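Local coordinates for protein ATP-dependent RNA helicase HrpB (Escherichia coli, PDB 6EUD) that hydrolyses ATP to ADP and phosphate as a DExH-box RNA helicase that binds single-stranded RNA, at residues Glu187-Pro192 with Pro332-His337; Gly216-Phe221 with Ile287-Asp292; Val243-Leu248 with Arg269-Ala274. All blocks are in the same frame, centred on the assembly; numbering follows the deposited sequence.

Contact 1: Glu187-Pro192 with Pro332-His337. With EDO (1,2-ethanediol), chain B.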
loop_
_atom_site.group_PDB
_atom_site.type_symbol
_atom_site.label_atom_id
_atom_site.label_comp_id
_atom_site.label_asym_id
_atom_site.label_seq_id
_atom_site.Cartn_x
_atom_site.Cartn_y
_atom_site.Cartn_z
ATOM N N GLU A 187 -6.616 29.903 20.949
ATOM C CA GLU A 187 -8.031 29.739 20.683
ATOM C C GLU A 187 -8.193 29.134 19.296
ATOM O O GLU A 187 -7.519 29.569 18.356
ATOM C CB GLU A 187 -8.739 31.073 20.802
ATOM C CG GLU A 187 -10.220 31.026 20.567
ATOM C CD GLU A 187 -10.753 32.375 20.146
ATOM O OE1 GLU A 187 -10.157 33.392 20.543
ATOM O OE2 GLU A 187 -11.760 32.433 19.415
ATOM N N ARG A 188 -9.069 28.132 19.177
ATOM C CA ARG A 188 -9.272 27.393 17.934
ATOM C C ARG A 188 -10.599 27.756 17.295
ATOM O O ARG A 188 -11.641 27.588 17.914
ATOM C CB ARG A 188 -9.258 25.874 18.174
ATOM C CG ARG A 188 -8.156 25.342 19.102
ATOM C CD ARG A 188 -6.888 25.096 18.352
ATOM N NE ARG A 188 -7.079 24.083 17.322
ATOM C CZ ARG A 188 -6.815 22.790 17.487
ATOM N NH1 ARG A 188 -6.323 22.338 18.642
ATOM N NH2 ARG A 188 -7.033 21.951 16.485
ATOM N N ARG A 189 -10.560 28.225 16.050
ATOM C CA ARG A 189 -11.769 28.621 15.317
ATOM C C ARG A 189 -11.894 27.830 14.015
ATOM O O ARG A 189 -10.920 27.284 13.510
ATOM C CB ARG A 189 -11.751 30.122 15.020
ATOM C CG ARG A 189 -11.573 30.998 16.270
ATOM C CD ARG A 189 -11.451 32.470 15.904
ATOM N NE ARG A 189 -11.238 33.307 17.087
ATOM C CZ ARG A 189 -10.997 34.613 17.046
ATOM N NH1 ARG A 189 -10.916 35.238 15.883
ATOM N NH2 ARG A 189 -10.813 35.291 18.169
ATOM N N TYR A 190 -13.103 27.755 13.482
ATOM C CA TYR A 190 -13.365 26.942 12.308
ATOM C C TYR A 190 -14.208 27.712 11.331
ATOM O O TYR A 190 -15.044 28.517 11.730
ATOM C CB TYR A 190 -14.031 25.632 12.716
ATOM C CG TYR A 190 -13.083 24.789 13.546
ATOM C CD1 TYR A 190 -12.224 23.874 12.941
ATOM C CD2 TYR A 190 -12.993 24.950 14.936
ATOM C CE1 TYR A 190 -11.323 23.091 13.702
ATOM C CE2 TYR A 190 -12.084 24.168 15.713
ATOM C CZ TYR A 190 -11.252 23.251 15.082
ATOM O OH TYR A 190 -10.346 22.493 15.811
ATOM N N LEU A 191 -13.946 27.490 10.049
ATOM C CA LEU A 191 -14.554 28.228 8.959
ATOM C C LEU A 191 -14.458 27.401 7.696
ATOM O O LEU A 191 -13.403 27.357 7.067
ATOM C CB LEU A 191 -13.857 29.580 8.743
ATOM C CG LEU A 191 -14.443 30.382 7.560
ATOM C CD1 LEU A 191 -15.844 30.957 7.893
ATOM C CD2 LEU A 191 -13.510 31.499 7.096
ATOM N N PRO A 192 -15.559 26.747 7.305
ATOM C CA PRO A 192 -15.512 25.981 6.056
ATOM C C PRO A 192 -15.388 26.923 4.877
ATOM O O PRO A 192 -15.891 28.032 4.980
ATOM C CB PRO A 192 -16.856 25.236 6.033
ATOM C CG PRO A 192 -17.763 26.081 6.869
ATOM C CD PRO A 192 -16.900 26.748 7.917
ATOM N N PRO A 332 -0.296 34.168 23.997
ATOM C CA PRO A 332 -1.592 33.573 23.640
ATOM C C PRO A 332 -1.995 33.941 22.222
ATOM O O PRO A 332 -1.922 35.122 21.835
ATOM C CB PRO A 332 -2.559 34.193 24.645
ATOM C CG PRO A 332 -1.696 34.480 25.830
ATOM C CD PRO A 332 -0.367 34.894 25.278
ATOM N N GLY A 333 -2.428 32.935 21.467
ATOM C CA GLY A 333 -2.642 33.096 20.048
ATOM C C GLY A 333 -3.983 32.595 19.600
ATOM O O GLY A 333 -4.837 32.261 20.405
ATOM N N ILE A 334 -4.165 32.566 18.287
ATOM C CA ILE A 334 -5.427 32.210 17.659
ATOM C C ILE A 334 -5.130 31.373 16.418
ATOM O O ILE A 334 -4.242 31.717 15.633
ATOM C CB ILE A 334 -6.240 33.459 17.249
ATOM C CG1 ILE A 334 -6.387 34.433 18.421
ATOM C CG2 ILE A 334 -7.607 33.079 16.677
ATOM C CD1 ILE A 334 -7.034 35.743 18.022
ATOM N N SER A 335 -5.868 30.283 16.250
ATOM C CA SER A 335 -5.722 29.412 15.092
ATOM C C SER A 335 -7.070 29.262 14.388
ATOM O O SER A 335 -8.076 28.921 15.019
ATOM C CB SER A 335 -5.190 28.044 15.517
ATOM O OG SER A 335 -4.984 27.180 14.415
ATOM N N LEU A 336 -7.094 29.543 13.088
ATOM C CA LEU A 336 -8.295 29.383 12.279
ATOM C C LEU A 336 -8.150 28.205 11.285
ATOM O O LEU A 336 -7.284 28.223 10.390
ATOM C CB LEU A 336 -8.603 30.690 11.524
ATOM C CG LEU A 336 -9.764 30.641 10.519
ATOM C CD1 LEU A 336 -11.107 30.307 11.208
ATOM C CD2 LEU A 336 -9.885 31.942 9.729
ATOM N N HIS A 337 -8.981 27.181 11.448
ATOM C CA HIS A 337 -8.932 26.031 10.560
ATOM C C HIS A 337 -10.006 26.141 9.480
ATOM O O HIS A 337 -11.180 26.287 9.783
ATOM C CB HIS A 337 -9.070 24.739 11.374
ATOM C CG HIS A 337 -8.040 24.613 12.472
ATOM N ND1 HIS A 337 -6.780 24.077 12.267
ATOM C CD2 HIS A 337 -8.074 24.987 13.775
ATOM C CE1 HIS A 337 -6.093 24.108 13.394
ATOM N NE2 HIS A 337 -6.857 24.654 14.327
HETATM C C1 EDO B . -11.938 35.605 12.194
HETATM O O1 EDO B . -12.116 34.685 13.241
HETATM C C2 EDO B . -12.350 34.947 10.872
HETATM O O2 EDO B . -13.698 34.464 10.940
#
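Glu187 to Tyr190 form a border strand of the mixed sheet in the second RecA-like helicase domain, and they pair in parallel with Ile334 to His337. The backbone bonds are short: Arg189 N meets Ser335 O at 2.8 Å, and Arg189 O receives His337 N, also at 2.8 Å. On the face of Glu187, Arg189, Ile334 and Leu336, the flat guanidinium of Arg189 lies over Ile334. CG2 of Ile334 sits 3.6 Å from the guanidinium plane, under its centre. NE and NH2 of the extended Arg189 chain grip the Glu187 carboxylate side-on in a salt bridge. Arg189 NH2 is 3.1 Å from Glu187 OE1, but the NE to OE2 distance is doubtfully short. NH1 is a donor to O1 of a bound ethanediol, probably from the crystallisation liquor, at 3.0 Å and also forms a salt bridge with Glu214. An alanine at Arg189 would remove the plate over Ile334 and is likely to leave the carboxylates of Glu187 and Glu214 without this charge partner. Leu191 CB rests on Leu336 CD1 at 3.8 Å. On the face of Arg188, Tyr190, Ser335 and His337, Tyr190 and His337 lie side by side and point the same way. Their rings are near parallel, 24° apart, but slid until they barely overlap. Helix 317-325 covers His337 and Arg188 here. The bends at chi2 (-85°) and chi3 of Arg188 bring its NE round to the His337 ring. There NE donates to His337 NE2 at 3.1 Å, tilted from the ring plane, while ND1 is hydrogen-bonded to Asp292 OD2.

Contact 2: Gly216-Phe221 with Ile287-Asp292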
loop_
_atom_site.group_PDB
_atom_site.type_symbol
_atom_site.label_atom_id
_atom_site.label_comp_id
_atom_site.label_asym_id
_atom_site.label_seq_id
_atom_site.Cartn_x
_atom_site.Cartn_y
_atom_site.Cartn_z
ATOM N N GLY A 216 -1.276 40.901 15.112
ATOM C CA GLY A 216 -0.108 40.030 15.069
ATOM C C GLY A 216 0.290 39.512 13.709
ATOM O O GLY A 216 -0.383 39.773 12.714
ATOM N N SER A 217 1.405 38.794 13.661
ATOM C CA SER A 217 1.826 38.146 12.429
ATOM C C SER A 217 1.171 36.788 12.338
ATOM O O SER A 217 0.779 36.195 13.353
ATOM C CB SER A 217 3.346 38.016 12.341
ATOM O OG SER A 217 3.931 39.278 12.073
ATOM N N LEU A 218 1.073 36.304 11.105
ATOM C CA LEU A 218 0.195 35.212 10.778
ATOM C C LEU A 218 0.934 34.161 9.970
ATOM O O LEU A 218 1.643 34.495 9.015
ATOM C CB LEU A 218 -1.019 35.740 10.000
ATOM C CG LEU A 218 -2.196 34.820 9.662
ATOM C CD1 LEU A 218 -3.494 35.646 9.465
ATOM C CD2 LEU A 218 -1.876 34.033 8.410
ATOM N N LEU A 219 0.734 32.896 10.346
ATOM C CA LEU A 219 1.313 31.757 9.639
ATOM C C LEU A 219 0.204 30.965 8.938
ATOM O O LEU A 219 -0.733 30.456 9.571
ATOM C CB LEU A 219 2.089 30.840 10.598
ATOM C CG LEU A 219 2.706 29.551 10.018
ATOM C CD1 LEU A 219 3.727 29.809 8.872
ATOM C CD2 LEU A 219 3.357 28.750 11.144
ATOM N N LEU A 220 0.326 30.869 7.625
ATOM C CA LEU A 220 -0.681 30.229 6.792
ATOM C C LEU A 220 -0.146 28.915 6.225
ATOM O O LEU A 220 0.825 28.930 5.469
ATOM C CB LEU A 220 -1.091 31.182 5.664
ATOM C CG LEU A 220 -1.952 30.665 4.520
ATOM C CD1 LEU A 220 -3.260 30.054 5.027
ATOM C CD2 LEU A 220 -2.220 31.815 3.530
ATOM N N PHE A 221 -0.767 27.795 6.590
ATOM C CA PHE A 221 -0.358 26.485 6.078
ATOM C C PHE A 221 -1.117 26.156 4.811
ATOM O O PHE A 221 -2.333 26.224 4.804
ATOM C CB PHE A 221 -0.584 25.376 7.122
ATOM C CG PHE A 221 0.366 25.445 8.318
ATOM C CD1 PHE A 221 -0.056 25.976 9.545
ATOM C CD2 PHE A 221 1.676 24.978 8.215
ATOM C CE1 PHE A 221 0.813 26.035 10.652
ATOM C CE2 PHE A 221 2.553 25.032 9.314
ATOM C CZ PHE A 221 2.121 25.559 10.533
ATOM N N ILE A 287 5.027 34.896 15.511
ATOM C CA ILE A 287 3.698 34.437 15.102
ATOM C C ILE A 287 2.763 34.295 16.289
ATOM O O ILE A 287 3.144 33.693 17.289
ATOM C CB ILE A 287 3.785 33.076 14.350
ATOM C CG1 ILE A 287 4.733 33.197 13.150
ATOM C CG2 ILE A 287 2.402 32.618 13.898
ATOM C CD1 ILE A 287 4.226 34.150 12.028
ATOM N N ARG A 288 1.551 34.850 16.186
ATOM C CA ARG A 288 0.485 34.557 17.168
ATOM C C ARG A 288 -0.862 34.230 16.482
ATOM O O ARG A 288 -1.838 33.916 17.142
ATOM C CB ARG A 288 0.313 35.720 18.164
ATOM C CG ARG A 288 -0.443 36.900 17.632
ATOM C CD ARG A 288 -0.808 37.896 18.741
ATOM N NE ARG A 288 -1.814 37.368 19.666
ATOM C CZ ARG A 288 -3.116 37.652 19.618
ATOM N NH1 ARG A 288 -3.596 38.459 18.684
ATOM N NH2 ARG A 288 -3.941 37.130 20.512
ATOM N N LEU A 289 -0.893 34.289 15.151
ATOM C CA LEU A 289 -2.059 33.881 14.353
ATOM C C LEU A 289 -1.684 32.757 13.384
ATOM O O LEU A 289 -0.691 32.858 12.667
ATOM C CB LEU A 289 -2.615 35.060 13.556
ATOM C CG LEU A 289 -2.913 36.339 14.352
ATOM C CD1 LEU A 289 -3.395 37.438 13.425
ATOM C CD2 LEU A 289 -3.925 36.065 15.449
ATOM N N VAL A 290 -2.476 31.691 13.359
ATOM C CA VAL A 290 -2.321 30.662 12.354
ATOM C C VAL A 290 -3.606 30.524 11.502
ATOM O O VAL A 290 -4.743 30.602 11.996
ATOM C CB VAL A 290 -1.938 29.315 13.012
ATOM C CG1 VAL A 290 -2.233 28.129 12.103
ATOM C CG2 VAL A 290 -0.454 29.330 13.450
ATOM N N VAL A 291 -3.417 30.349 10.201
ATOM C CA VAL A 291 -4.515 29.945 9.352
ATOM C C VAL A 291 -4.120 28.633 8.719
ATOM O O VAL A 291 -3.116 28.531 8.027
ATOM C CB VAL A 291 -4.878 31.002 8.268
ATOM C CG1 VAL A 291 -5.990 30.468 7.361
ATOM C CG2 VAL A 291 -5.297 32.330 8.926
ATOM N N ASP A 292 -4.938 27.624 8.978
ATOM C CA ASP A 292 -4.666 26.256 8.586
ATOM C C ASP A 292 -5.716 25.769 7.571
ATOM O O ASP A 292 -6.914 25.598 7.910
ATOM C CB ASP A 292 -4.639 25.358 9.838
ATOM C CG ASP A 292 -4.578 23.877 9.497
ATOM O OD1 ASP A 292 -3.969 23.515 8.464
ATOM O OD2 ASP A 292 -5.146 23.074 10.265
#
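Leu218 and Leu289 cross at about a right angle on one side of two parallel strands. CG of Leu218 rests against CB of Leu289 at 3.9 Å. The two methyls of Leu218 then reach along the sheet to Val291, with CD1 3.8 Å from Val291 CG2. Leu220 comes at Val291 obliquely from the other end. Its CG is anti to the backbone N (chi1 170°), and this brings CD1 to 3.6 Å from Val291 CG1. One branch of Val291 thus meets Leu218 and the other meets Leu220. Helix 199-213 covers this apolar leucine and valine layer. On the opposite side of the sheet, CB of Leu219 touches CG2 of both Ile287 and Val290. Phe221 turns an edge of its ring to Val290: CG1 lies in the ring plane, 4.0 Å from Phe221 CE1. Asp292 also lies on that otherwise apolar side, and its carboxylate is held by Arg323 and His337. Between the layers the backbones bond closely. Leu219 N reaches Leu289 O at 2.7 Å, and Val291 N reaches Leu219 O at 2.8 Å. At the start of the pair, Ser217 O takes two donors, Arg288 N at 3.2 Å and Leu289 N. Gly216 leads into the strand at backbone angles that call for glycine. A CB there would also strike Arg288 CG. This buried pair of parallel strands, with helix 199-213 on one face and helix 317-325 reaching Phe221 and Asp292 on the other, belongs to the central sheet of a RecA-like domain, here the C-terminal one of the helicase.

Contact 3: Val243-Leu248 with Arg269-Ala274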
loop_
_atom_site.group_PDB
_atom_site.type_symbol
_atom_site.label_atom_id
_atom_site.label_comp_id
_atom_site.label_asym_id
_atom_site.label_seq_id
_atom_site.Cartn_x
_atom_site.Cartn_y
_atom_site.Cartn_z
ATOM N N VAL A 243 1.187 45.061 5.648
ATOM C CA VAL A 243 1.327 43.611 5.615
ATOM C C VAL A 243 2.367 43.169 4.598
ATOM O O VAL A 243 2.242 43.423 3.401
ATOM C CB VAL A 243 -0.002 42.906 5.298
ATOM C CG1 VAL A 243 0.209 41.412 5.249
ATOM C CG2 VAL A 243 -1.043 43.245 6.340
ATOM N N LEU A 244 3.391 42.500 5.107
ATOM C CA LEU A 244 4.468 41.943 4.310
ATOM C C LEU A 244 4.238 40.450 4.034
ATOM O O LEU A 244 4.153 39.637 4.959
ATOM C CB LEU A 244 5.792 42.165 5.039
ATOM C CG LEU A 244 7.088 41.669 4.423
ATOM C CD1 LEU A 244 7.275 42.324 3.078
ATOM C CD2 LEU A 244 8.223 42.028 5.358
ATOM N N LEU A 245 4.130 40.098 2.755
ATOM C CA LEU A 245 3.933 38.712 2.355
ATOM C C LEU A 245 5.241 37.962 2.189
ATOM O O LEU A 245 6.125 38.389 1.451
ATOM C CB LEU A 245 3.134 38.641 1.057
ATOM C CG LEU A 245 1.700 39.152 1.159
ATOM C CD1 LEU A 245 0.933 38.885 -0.135
ATOM C CD2 LEU A 245 0.983 38.528 2.353
ATOM N N CYS A 246 5.336 36.815 2.857
ATOM C CA CYS A 246 6.564 36.026 2.891
ATOM C C CYS A 246 6.325 34.567 2.606
ATOM O O CYS A 246 6.071 33.801 3.529
ATOM C CB CYS A 246 7.237 36.141 4.259
ATOM S SG CYS A 246 7.429 37.820 4.831
ATOM N N PRO A 247 6.420 34.167 1.332
ATOM C CA PRO A 247 6.369 32.739 0.983
ATOM C C PRO A 247 7.525 31.978 1.614
ATOM O O PRO A 247 8.540 32.566 1.928
ATOM C CB PRO A 247 6.480 32.740 -0.544
ATOM C CG PRO A 247 7.081 34.079 -0.874
ATOM C CD PRO A 247 6.545 35.024 0.143
ATOM N N LEU A 248 7.360 30.682 1.808
ATOM C CA LEU A 248 8.393 29.871 2.423
ATOM C C LEU A 248 8.378 28.463 1.855
ATOM O O LEU A 248 7.583 27.606 2.268
ATOM C CB LEU A 248 8.227 29.828 3.941
ATOM C CG LEU A 248 9.409 29.190 4.666
ATOM C CD1 LEU A 248 10.645 29.964 4.339
ATOM C CD2 LEU A 248 9.195 29.183 6.147
ATOM N N ARG A 269 3.597 43.865 9.959
ATOM C CA ARG A 269 3.254 42.500 10.324
ATOM C C ARG A 269 3.476 41.628 9.105
ATOM O O ARG A 269 3.406 42.120 7.987
ATOM C CB ARG A 269 1.800 42.414 10.802
ATOM C CG ARG A 269 0.777 42.835 9.744
ATOM C CD ARG A 269 -0.569 43.200 10.342
ATOM N NE ARG A 269 -1.118 42.127 11.156
ATOM C CZ ARG A 269 -2.409 41.997 11.430
ATOM N NH1 ARG A 269 -3.273 42.874 10.939
ATOM N NH2 ARG A 269 -2.840 40.990 12.186
ATOM N N LYS A 270 3.732 40.341 9.300
ATOM C CA LYS A 270 3.962 39.449 8.166
ATOM C C LYS A 270 2.962 38.301 8.077
ATOM O O LYS A 270 2.475 37.789 9.086
ATOM C CB LYS A 270 5.387 38.881 8.220
ATOM C CG LYS A 270 5.619 37.948 9.389
ATOM C CD LYS A 270 7.039 37.386 9.436
ATOM C CE LYS A 270 7.152 36.429 10.615
ATOM N NZ LYS A 270 8.487 35.835 10.775
ATOM N N VAL A 271 2.657 37.912 6.844
ATOM C CA VAL A 271 1.966 36.672 6.575
ATOM C C VAL A 271 2.956 35.687 5.981
ATOM O O VAL A 271 3.492 35.917 4.905
ATOM C CB VAL A 271 0.793 36.857 5.607
ATOM C CG1 VAL A 271 0.156 35.494 5.279
ATOM C CG2 VAL A 271 -0.232 37.826 6.196
ATOM N N VAL A 272 3.203 34.595 6.686
ATOM C CA VAL A 272 4.098 33.579 6.184
ATOM C C VAL A 272 3.265 32.476 5.568
ATOM O O VAL A 272 2.426 31.868 6.229
ATOM C CB VAL A 272 5.014 33.017 7.288
ATOM C CG1 VAL A 272 5.900 31.945 6.736
ATOM C CG2 VAL A 272 5.867 34.114 7.860
ATOM N N LEU A 273 3.479 32.250 4.279
ATOM C CA LEU A 273 2.771 31.218 3.546
ATOM C C LEU A 273 3.712 30.019 3.427
ATOM O O LEU A 273 4.740 30.086 2.768
ATOM C CB LEU A 273 2.322 31.730 2.171
ATOM C CG LEU A 273 1.530 33.049 2.051
ATOM C CD1 LEU A 273 2.452 34.273 1.920
ATOM C CD2 LEU A 273 0.526 32.998 0.890
ATOM N N ALA A 274 3.364 28.919 4.077
ATOM C CA ALA A 274 4.277 27.791 4.175
ATOM C C ALA A 274 3.573 26.469 3.939
ATOM O O ALA A 274 2.339 26.381 4.043
ATOM C CB ALA A 274 4.962 27.786 5.549
#
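Val243 begins the pairing by laying its two methyls on two neighbours. CG1 meets Val271 CG2 at 3.7 Å, and CG2 touches the aliphatic part of Arg269 at CG and CD. The Arg269 chain leaves between its backbone N and carbonyl carbon (chi1 61°) and carries the guanidinium to the carbonyls of Leu211, Glu214 and Gly216. Leu244 is next and bonds through its backbone. Its N donates to Arg269 O at 2.9 Å, almost straight at 178°, and its O takes Val271 N at 3.0 Å. Leu245 lies beside Val271, pointing the same way, with CD2 3.7 Å from Val271 CB. Cys246 repeats the backbone pattern: N donates to Val271 O at 2.9 Å, and O accepts from Leu273 N, which sits above the carbonyl plane. The Cys246 sulfur SG is 4.1 Å from Lys270 CB, on the side packed by helix 256-261. Pro247 has no N-H, but its nitrogen faces away from strand 269-274, so no bond between the two strands is lost. Helix 225-236 packs on its ring. Leu248 comes last in the segment, with a weak bond from N to Leu273 O, and its CB touches Ala274 CB at 4.2 Å. The two strands and helix 256-261 make a beta-alpha-beta unit. The chemistry across this contact is divided. Main-chain bonds join the strands, and the side chains meet through carbon and sulfur. The charged ends lead off to backbone oxygens of other parts: Lys270 NZ, on a buried residue, is held by the carbonyls of Ala260, Leu262 and Glu285, which would probably offset the cost of burying its charge.

Overall arrangement
All three contacts lie in one mixed sheet of the C-terminal helicase domain. Its parallel strands run in the order 186-190, 333-337, 287-302, 217-221, 269-274 and 243-248. Contact 1 is at one side of this row, contact 2 in the middle and contact 3 at the other side. Centres of contacts 1 and 2 are about 10 Å apart, those of 2 and 3 about 9 Å, and those of 1 and 3 about 18 Å. Leu336 N to Val290 O and Leu220 N to Val272 O bond the neighbours together. The chain starts at 186-190, crosses to 217-221, goes out to 243-248 and returns through 269-274, 287-302 and 333-337. Residues far apart in sequence thus become neighbours in one sheet.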